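Local coordinates for VWFA domain-containing protein (Alicyclobacillus acidocaldarius subsp. acidocaldarius, PDB 3RAG) that is of unknown function but adopts a von Willebrand factor A-like fold, a family that often mediates metal-dependent protein interactions, at residues L129-A134 against K166-P171; H136-L141 against D223-H228; S175-P180 against T187-P192. All blocks are in the same frame, centred on the assembly; numbering follows the deposited sequence. Where two conformers were deposited one is given.

Contact 1: L129-A134 against K166-P171; sequences LEDEVA and KVRSGP
R168 spreads its guanidinium group against carbonyls at the C-terminal end of helix 116-132 and just beyond it. R168 NH2 points at V133 O over 2.6 Å, nearly in line with the C=O bond (164°), and NH1 adds a weak second bond to the same oxygen. R168 NH1 also donates to E130 O at 2.9 Å. That oxygen lies close to the guanidinium plane, yet the nitrogen stands well above the carbonyl plane. D131 O accepts from G170 N at 2.8 Å; it also lies 3.5 Å above one face of the R168 guanidinium, offset toward the rim. V133 is the first residue to leave helical geometry, and the positive group would be favoured at the negative end of the helix dipole. In this Rossmann-like alpha/beta fold, 129-134 and 166-171 lead into the neighbouring parallel strands 135-142 and 172-179, so the arginine ties together two helix-to-strand connections at one end of the sheet. A second grip runs the other way, from the helix to the loop. With CG anti to the backbone N (chi1 178°), the carboxylate of D131 reaches S169 with both oxygens: S169 OG meets D131 OD2 on its syn side at 2.6 Å, and S169 N approaches OD1 from above the carboxylate plane at 3.0 Å. A water donates to both D131 OD1 and V167 O, extending this clasp backward along the loop. Beyond the polar cluster, A134 CB rests on P171 CG at 3.6 Å. In the outer shell M91 of helix 79-106 touches R168.

Contact 2: H136-L141 against D223-H228; sequences HLVVCL and DLLLSH
H136 and H228 make the aromatic part of this contact, an edge-to-face (T-shaped) pair with ring centroids 4.6 Å apart and planes at 69°. H228 CD2 stands over the centre of the H136 ring, 3.5 Å from H136 CE1. The chi1 of H228 (-170°) swings the ring away from its own backbone N and down from helix 214-232 onto the strand, where F193 stacks on it as well. The apolar part belongs to L225 and V138. L225 CD2 settles against H136 CB at 3.6 Å, while V138 CG2 meets L225 CG at 3.7 Å and, more loosely, L224 CB. Here the helix packs on one face of the central sheet, running nearly antiparallel to strand 135-142 (156°), as expected of an alpha/beta sandwich of the von Willebrand A type; I13 and F193 extend the apolar layer around L225. The polar link is indirect: a water in the plane of the H136 ring lies 2.7 Å from H136 ND1 and donates to L225 O at 2.8 Å. The water at ND1, held in turn by L225 O, would limit rotation of the H136 ring and so keep its face turned to H228, and two imidazoles this close would probably disfavour simultaneous protonation.

Contact 3: S175-P180 against T187-P192; sequences SVIAFP and TRLVQP
The main-chain carbonyl of Q191 is the flat group gripped by S175 and V176: S175 OG donates to Q191 O within the carbonyl plane at 2.8 Å, and V176 N is a second donor to the same oxygen. The main-chain carbonyl of R188 takes A178 N, at 2.9 Å from R188 O, while R188 N returns a bond to A178 O. The ring of F179 leads away from the partner strand, toward C140 and D142 of strand 135-142 and T214 and A217 of helix 214-232. The main-chain bonds belong to a beta hairpin, whose strand 188-194 is the antiparallel edge of an otherwise parallel sheet. Its ladder is interrupted by a classic beta bulge: V190 and Q191 both face V176, and V176 O accepts from V190 N at 2.8 Å and from Q191 N at 3.3 Å. The near-helical backbone of V190 (phi -81°, psi -45°) is the usual conformation at the first position of such a bulge, and goes with the one-residue shift in register. On the face with V176 and A178, V176 CG1 touches V190 CB at 3.8 Å and A178 CB touches V190 CG2 at 4.0 Å, with L202 of helix 199-205 packing on both valines. On the opposite face, I177 and L189 form a non-hydrogen-bonded pair; their side chains cross at about a right angle, with I177 CG2 3.8 Å from L189 CD1. L224 of helix 214-232 packs against I177 there. Near the turn, T187 and R188 direct their polar ends to H220 and E205, respectively.

Overall arrangement
Contact 2 is the buried one; contacts 1 and 3 are only partly buried, and the chemistry follows. Between sheet and helix, contact 2 relies on leucine, valine and imidazole packing with a bridging water, whereas contact 3, at the sheet's edge, is a backbone ladder and contact 1, at one end of the sheet, sets an arginine and an aspartate against backbone and hydroxyl groups at a helix end. Contacts 2 and 3, with centres about 10 Å apart, share a sheet through strands 135-142 and 172-179: I177 is probably hydrogen-bonded to V139 and L141 and packs against C140. Contact 1, about 24 Å from contact 3 between centres, is the most dependent on side-chain polar groups.

Contact 1: L129-A134 against K166-P171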
loop_
_atom_site.group_PDB
_atom_site.type_symbol
_atom_site.label_atom_id
_atom_site.label_comp_id
_atom_site.label_asym_id
_atom_site.label_seq_id
_atom_site.Cartn_x
_atom_site.Cartn_y
_atom_site.Cartn_z
ATOM N N LEU A 129 -6.392 16.900 5.898
ATOM C CA LEU A 129 -5.179 16.093 6.020
ATOM C C LEU A 129 -5.106 15.048 4.895
ATOM O O LEU A 129 -4.038 14.819 4.318
ATOM C CB LEU A 129 -5.129 15.366 7.374
ATOM C CG LEU A 129 -4.848 16.312 8.558
ATOM C CD1 LEU A 129 -5.107 15.615 9.884
ATOM C CD2 LEU A 129 -3.398 16.783 8.464
ATOM N N GLU A 130 -6.240 14.419 4.592
ATOM C CA GLU A 130 -6.269 13.393 3.549
ATOM C C GLU A 130 -5.794 13.948 2.203
ATOM O O GLU A 130 -5.251 13.210 1.375
ATOM C CB GLU A 130 -7.668 12.781 3.426
ATOM C CG GLU A 130 -7.753 11.719 2.339
ATOM C CD GLU A 130 -9.046 10.917 2.367
ATOM O OE1 GLU A 130 -9.944 11.224 3.193
ATOM O OE2 GLU A 130 -9.149 9.967 1.557
ATOM N N ASP A 131 -5.981 15.251 1.991
ATOM C CA ASP A 131 -5.532 15.890 0.758
ATOM C C ASP A 131 -4.102 16.404 0.822
ATOM O O ASP A 131 -3.400 16.439 -0.200
ATOM C CB ASP A 131 -6.470 17.056 0.388
ATOM C CG ASP A 131 -6.019 17.788 -0.870
ATOM O OD1 ASP A 131 -6.015 17.163 -1.953
ATOM O OD2 ASP A 131 -5.670 18.983 -0.778
ATOM N N GLU A 132 -3.671 16.813 2.014
ATOM C CA GLU A 132 -2.460 17.632 2.167
ATOM C C GLU A 132 -1.219 16.951 2.722
ATOM O O GLU A 132 -0.107 17.427 2.486
ATOM C CB GLU A 132 -2.771 18.893 2.999
ATOM C CG GLU A 132 -3.680 19.831 2.297
ATOM C CD GLU A 132 -4.005 21.067 3.131
ATOM O OE1 GLU A 132 -3.459 21.188 4.251
ATOM O OE2 GLU A 132 -4.806 21.897 2.661
ATOM N N VAL A 133 -1.374 15.846 3.444
ATOM C CA VAL A 133 -0.184 15.174 3.967
ATOM C C VAL A 133 0.617 14.551 2.826
ATOM O O VAL A 133 0.082 14.282 1.748
ATOM C CB VAL A 133 -0.509 14.076 5.043
ATOM C CG1 VAL A 133 -1.300 14.667 6.232
ATOM C CG2 VAL A 133 -1.251 12.858 4.434
ATOM N N ALA A 134 1.903 14.334 3.065
ATOM C CA ALA A 134 2.715 13.567 2.136
ATOM C C ALA A 134 2.220 12.118 2.167
ATOM O O ALA A 134 1.777 11.628 3.205
ATOM C CB ALA A 134 4.217 13.664 2.501
ATOM N N LYS A 166 -2.073 11.825 -7.738
ATOM C CA LYS A 166 -1.352 13.055 -8.023
ATOM C C LYS A 166 -2.274 14.280 -7.946
ATOM O O LYS A 166 -1.805 15.401 -7.858
ATOM C CB LYS A 166 -0.673 12.975 -9.400
ATOM C CG LYS A 166 0.619 13.777 -9.512
ATOM C CD LYS A 166 1.453 13.400 -10.756
ATOM C CE LYS A 166 0.725 13.747 -12.051
ATOM N NZ LYS A 166 1.616 13.683 -13.256
ATOM N N VAL A 167 -3.575 14.042 -8.018
ATOM C CA VAL A 167 -4.577 15.091 -7.911
ATOM C C VAL A 167 -4.522 15.784 -6.536
ATOM O O VAL A 167 -4.795 16.976 -6.429
ATOM C CB VAL A 167 -5.992 14.497 -8.140
ATOM C CG1 VAL A 167 -7.072 15.516 -7.854
ATOM C CG2 VAL A 167 -6.111 13.972 -9.572
ATOM N N ARG A 168 -4.169 15.022 -5.498
ATOM C CA ARG A 168 -4.043 15.544 -4.132
ATOM C C ARG A 168 -3.086 16.723 -4.072
ATOM O O ARG A 168 -2.152 16.802 -4.865
ATOM C CB ARG A 168 -3.499 14.449 -3.189
ATOM C CG ARG A 168 -4.396 13.223 -2.974
ATOM C CD ARG A 168 -3.816 12.336 -1.835
ATOM N NE ARG A 168 -2.384 12.602 -1.696
ATOM C CZ ARG A 168 -1.793 12.988 -0.570
ATOM N NH1 ARG A 168 -2.487 13.137 0.563
ATOM N NH2 ARG A 168 -0.505 13.224 -0.580
ATOM N N SER A 169 -3.294 17.628 -3.115
ATOM C CA SER A 169 -2.374 18.733 -2.907
ATOM C C SER A 169 -1.049 18.235 -2.397
ATOM O O SER A 169 -0.005 18.751 -2.767
ATOM C CB SER A 169 -2.931 19.738 -1.881
ATOM O OG SER A 169 -4.138 20.289 -2.352
ATOM N N GLY A 170 -1.086 17.241 -1.522
ATOM C CA GLY A 170 0.123 16.840 -0.831
ATOM C C GLY A 170 1.063 16.063 -1.728
ATOM O O GLY A 170 0.653 15.512 -2.743
ATOM N N PRO A 171 2.336 15.999 -1.345
ATOM C CA PRO A 171 3.299 15.312 -2.211
ATOM C C PRO A 171 3.059 13.808 -2.266
ATOM O O PRO A 171 2.644 13.203 -1.269
ATOM C CB PRO A 171 4.654 15.611 -1.560
ATOM C CG PRO A 171 4.347 16.033 -0.162
ATOM C CD PRO A 171 2.962 16.623 -0.163
HETATM O O HOH W 1 -6.707 18.443 -4.479
#

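Contact 2: H136-L141 against D223-H228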
loop_
_atom_site.group_PDB
_atom_site.type_symbol
_atom_site.label_atom_id
_atom_site.label_comp_id
_atom_site.label_asym_id
_atom_site.label_seq_id
_atom_site.Cartn_x
_atom_site.Cartn_y
_atom_site.Cartn_z
ATOM N N HIS A 136 3.585 8.360 1.144
ATOM C CA HIS A 136 4.705 7.543 0.660
ATOM C C HIS A 136 4.162 6.133 0.478
ATOM O O HIS A 136 3.646 5.561 1.413
ATOM C CB HIS A 136 5.846 7.501 1.671
ATOM C CG HIS A 136 6.483 8.828 1.911
ATOM N ND1 HIS A 136 7.409 9.033 2.914
ATOM C CD2 HIS A 136 6.336 10.015 1.280
ATOM C CE1 HIS A 136 7.803 10.294 2.890
ATOM N NE2 HIS A 136 7.170 10.911 1.906
ATOM N N LEU A 137 4.294 5.592 -0.724
ATOM C CA LEU A 137 3.608 4.356 -1.092
ATOM C C LEU A 137 4.581 3.467 -1.840
ATOM O O LEU A 137 5.213 3.907 -2.815
ATOM C CB LEU A 137 2.443 4.695 -2.038
ATOM C CG LEU A 137 1.696 3.520 -2.687
ATOM C CD1 LEU A 137 1.033 2.634 -1.661
ATOM C CD2 LEU A 137 0.661 3.981 -3.736
ATOM N N VAL A 138 4.712 2.216 -1.404
ATOM C CA VAL A 138 5.445 1.253 -2.202
ATOM C C VAL A 138 4.447 0.236 -2.713
ATOM O O VAL A 138 3.718 -0.387 -1.925
ATOM C CB VAL A 138 6.510 0.504 -1.380
ATOM C CG1 VAL A 138 7.210 -0.516 -2.270
ATOM C CG2 VAL A 138 7.526 1.510 -0.825
ATOM N N VAL A 139 4.394 0.075 -4.032
ATOM C CA VAL A 139 3.504 -0.916 -4.625
ATOM C C VAL A 139 4.361 -2.167 -4.900
ATOM O O VAL A 139 5.374 -2.068 -5.614
ATOM C CB VAL A 139 2.913 -0.381 -5.946
ATOM C CG1 VAL A 139 2.000 -1.427 -6.566
ATOM C CG2 VAL A 139 2.144 0.942 -5.707
ATOM N N CYS A 140 3.987 -3.313 -4.310
ATOM C CA CYS A 140 4.729 -4.580 -4.458
ATOM C C CYS A 140 3.936 -5.457 -5.392
ATOM O O CYS A 140 2.817 -5.831 -5.065
ATOM C CB CYS A 140 4.848 -5.349 -3.132
ATOM S SG CYS A 140 5.692 -4.429 -1.863
ATOM N N LEU A 141 4.507 -5.763 -6.550
ATOM C CA LEU A 141 3.792 -6.480 -7.597
ATOM C C LEU A 141 4.335 -7.899 -7.747
ATOM O O LEU A 141 5.522 -8.116 -8.055
ATOM C CB LEU A 141 3.933 -5.730 -8.941
ATOM C CG LEU A 141 3.444 -4.288 -8.905
ATOM C CD1 LEU A 141 3.634 -3.615 -10.269
ATOM C CD2 LEU A 141 1.932 -4.325 -8.540
ATOM N N ASP A 223 11.729 -1.284 4.152
ATOM C CA ASP A 223 13.080 -0.708 4.102
ATOM C C ASP A 223 13.120 0.566 3.265
ATOM O O ASP A 223 13.740 1.561 3.657
ATOM C CB ASP A 223 14.106 -1.708 3.536
ATOM C CG ASP A 223 14.593 -2.703 4.575
ATOM O OD1 ASP A 223 14.079 -2.680 5.712
ATOM O OD2 ASP A 223 15.483 -3.514 4.261
ATOM N N LEU A 224 12.495 0.513 2.088
ATOM C CA LEU A 224 12.437 1.664 1.187
ATOM C C LEU A 224 11.743 2.841 1.850
ATOM O O LEU A 224 12.209 3.985 1.747
ATOM C CB LEU A 224 11.712 1.294 -0.116
ATOM C CG LEU A 224 12.510 0.400 -1.068
ATOM C CD1 LEU A 224 11.587 -0.178 -2.152
ATOM C CD2 LEU A 224 13.656 1.184 -1.675
ATOM N N LEU A 225 10.625 2.570 2.522
ATOM C CA LEU A 225 9.863 3.630 3.192
ATOM C C LEU A 225 10.684 4.283 4.303
ATOM O O LEU A 225 10.712 5.510 4.447
ATOM C CB LEU A 225 8.527 3.088 3.746
ATOM C CG LEU A 225 7.465 2.760 2.687
ATOM C CD1 LEU A 225 6.351 1.863 3.254
ATOM C CD2 LEU A 225 6.868 4.050 2.045
ATOM N N LEU A 226 11.368 3.462 5.080
ATOM C CA LEU A 226 12.168 3.974 6.185
ATOM C C LEU A 226 13.391 4.759 5.691
ATOM O O LEU A 226 13.741 5.787 6.269
ATOM C CB LEU A 226 12.581 2.832 7.120
ATOM C CG LEU A 226 11.397 2.125 7.804
ATOM C CD1 LEU A 226 11.874 0.935 8.634
ATOM C CD2 LEU A 226 10.569 3.074 8.667
ATOM N N SER A 227 14.030 4.284 4.626
ATOM C CA SER A 227 15.163 5.007 4.039
ATOM C C SER A 227 14.705 6.335 3.464
ATOM O O SER A 227 15.406 7.350 3.573
ATOM C CB SER A 227 15.825 4.195 2.928
ATOM O OG SER A 227 16.290 2.963 3.432
ATOM N N HIS A 228 13.529 6.326 2.841
ATOM C CA HIS A 228 12.995 7.545 2.250
ATOM C C HIS A 228 12.695 8.582 3.333
ATOM O O HIS A 228 13.025 9.768 3.180
ATOM C CB HIS A 228 11.745 7.249 1.427
ATOM C CG HIS A 228 11.285 8.407 0.602
ATOM N ND1 HIS A 228 12.101 9.026 -0.322
ATOM C CD2 HIS A 228 10.104 9.072 0.570
ATOM C CE1 HIS A 228 11.435 10.014 -0.897
ATOM N NE2 HIS A 228 10.228 10.072 -0.365
HETATM O O HOH W 2 8.412 7.076 4.551
#

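Contact 3: S175-P180 against T187-P192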
loop_
_atom_site.group_PDB
_atom_site.type_symbol
_atom_site.label_atom_id
_atom_site.label_comp_id
_atom_site.label_asym_id
_atom_site.label_seq_id
_atom_site.Cartn_x
_atom_site.Cartn_y
_atom_site.Cartn_z
ATOM N N SER A 175 7.076 4.200 -5.068
ATOM C CA SER A 175 8.125 3.308 -5.562
ATOM C C SER A 175 7.440 1.999 -5.932
ATOM O O SER A 175 6.378 1.670 -5.382
ATOM C CB SER A 175 9.154 3.064 -4.453
ATOM O OG SER A 175 10.108 2.091 -4.845
ATOM N N VAL A 176 8.025 1.253 -6.865
ATOM C CA VAL A 176 7.427 -0.012 -7.256
ATOM C C VAL A 176 8.482 -1.104 -7.147
ATOM O O VAL A 176 9.643 -0.929 -7.560
ATOM C CB VAL A 176 6.909 0.050 -8.725
ATOM C CG1 VAL A 176 6.359 -1.311 -9.173
ATOM C CG2 VAL A 176 5.880 1.196 -8.899
ATOM N N ILE A 177 8.096 -2.221 -6.546
ATOM C CA ILE A 177 8.955 -3.380 -6.595
ATOM C C ILE A 177 8.193 -4.574 -7.108
ATOM O O ILE A 177 6.963 -4.637 -7.009
ATOM C CB ILE A 177 9.601 -3.709 -5.240
ATOM C CG1 ILE A 177 8.574 -4.122 -4.231
ATOM C CG2 ILE A 177 10.363 -2.523 -4.676
ATOM C CD1 ILE A 177 9.207 -4.272 -2.841
ATOM N N ALA A 178 8.936 -5.509 -7.683
ATOM C CA ALA A 178 8.400 -6.770 -8.163
ATOM C C ALA A 178 8.978 -7.912 -7.328
ATOM O O ALA A 178 10.110 -7.840 -6.863
ATOM C CB ALA A 178 8.795 -6.984 -9.621
ATOM N N PHE A 179 8.192 -8.966 -7.150
ATOM C CA PHE A 179 8.658 -10.164 -6.484
ATOM C C PHE A 179 8.101 -11.364 -7.230
ATOM O O PHE A 179 6.906 -11.433 -7.499
ATOM C CB PHE A 179 8.276 -10.189 -4.982
ATOM C CG PHE A 179 6.786 -10.178 -4.698
ATOM C CD1 PHE A 179 6.139 -11.355 -4.336
ATOM C CD2 PHE A 179 6.044 -9.000 -4.762
ATOM C CE1 PHE A 179 4.785 -11.367 -4.047
ATOM C CE2 PHE A 179 4.652 -8.991 -4.460
ATOM C CZ PHE A 179 4.027 -10.174 -4.101
ATOM N N PRO A 180 8.967 -12.314 -7.582
ATOM C CA PRO A 180 10.403 -12.390 -7.263
ATOM C C PRO A 180 11.276 -11.462 -8.126
ATOM O O PRO A 180 10.761 -10.741 -8.976
ATOM C CB PRO A 180 10.743 -13.850 -7.580
ATOM C CG PRO A 180 9.790 -14.224 -8.674
ATOM C CD PRO A 180 8.512 -13.463 -8.394
ATOM N N THR A 187 13.645 -9.870 -4.921
ATOM C CA THR A 187 12.808 -8.754 -5.367
ATOM C C THR A 187 13.585 -7.937 -6.383
ATOM O O THR A 187 14.812 -8.065 -6.522
ATOM C CB THR A 187 12.425 -7.804 -4.221
ATOM O OG1 THR A 187 13.590 -7.042 -3.833
ATOM C CG2 THR A 187 11.836 -8.587 -3.035
ATOM N N ARG A 188 12.861 -7.112 -7.111
ATOM C CA ARG A 188 13.488 -6.228 -8.081
ATOM C C ARG A 188 12.942 -4.832 -7.846
ATOM O O ARG A 188 11.731 -4.641 -7.774
ATOM C CB ARG A 188 13.122 -6.694 -9.485
ATOM C CG ARG A 188 13.770 -5.926 -10.609
ATOM C CD ARG A 188 12.955 -6.130 -11.902
ATOM N NE ARG A 188 12.582 -7.533 -12.136
ATOM C CZ ARG A 188 12.900 -8.207 -13.243
ATOM N NH1 ARG A 188 12.541 -9.477 -13.381
ATOM N NH2 ARG A 188 13.581 -7.608 -14.220
ATOM N N LEU A 189 13.822 -3.845 -7.705
ATOM C CA LEU A 189 13.341 -2.477 -7.618
ATOM C C LEU A 189 12.973 -2.017 -9.024
ATOM O O LEU A 189 13.841 -1.882 -9.888
ATOM C CB LEU A 189 14.415 -1.566 -7.031
ATOM C CG LEU A 189 13.999 -0.090 -6.908
ATOM C CD1 LEU A 189 12.933 0.075 -5.846
ATOM C CD2 LEU A 189 15.220 0.781 -6.602
ATOM N N VAL A 190 11.692 -1.774 -9.261
ATOM C CA VAL A 190 11.235 -1.351 -10.586
ATOM C C VAL A 190 11.455 0.153 -10.794
ATOM O O VAL A 190 11.939 0.594 -11.858
ATOM C CB VAL A 190 9.744 -1.736 -10.816
ATOM C CG1 VAL A 190 9.274 -1.273 -12.194
ATOM C CG2 VAL A 190 9.592 -3.235 -10.697
ATOM N N GLN A 191 11.095 0.942 -9.787
ATOM C CA GLN A 191 11.472 2.346 -9.802
ATOM C C GLN A 191 11.674 2.822 -8.385
ATOM O O GLN A 191 11.010 2.351 -7.471
ATOM C CB GLN A 191 10.401 3.186 -10.475
ATOM C CG GLN A 191 9.091 3.302 -9.652
ATOM C CD GLN A 191 8.170 4.365 -10.224
ATOM O OE1 GLN A 191 7.780 5.331 -9.536
ATOM N NE2 GLN A 191 7.828 4.211 -11.494
ATOM N N PRO A 192 12.610 3.748 -8.202
ATOM C CA PRO A 192 12.781 4.390 -6.900
ATOM C C PRO A 192 11.627 5.346 -6.681
ATOM O O PRO A 192 10.845 5.562 -7.606
ATOM C CB PRO A 192 14.100 5.162 -7.051
ATOM C CG PRO A 192 14.284 5.342 -8.521
ATOM C CD PRO A 192 13.642 4.145 -9.175
#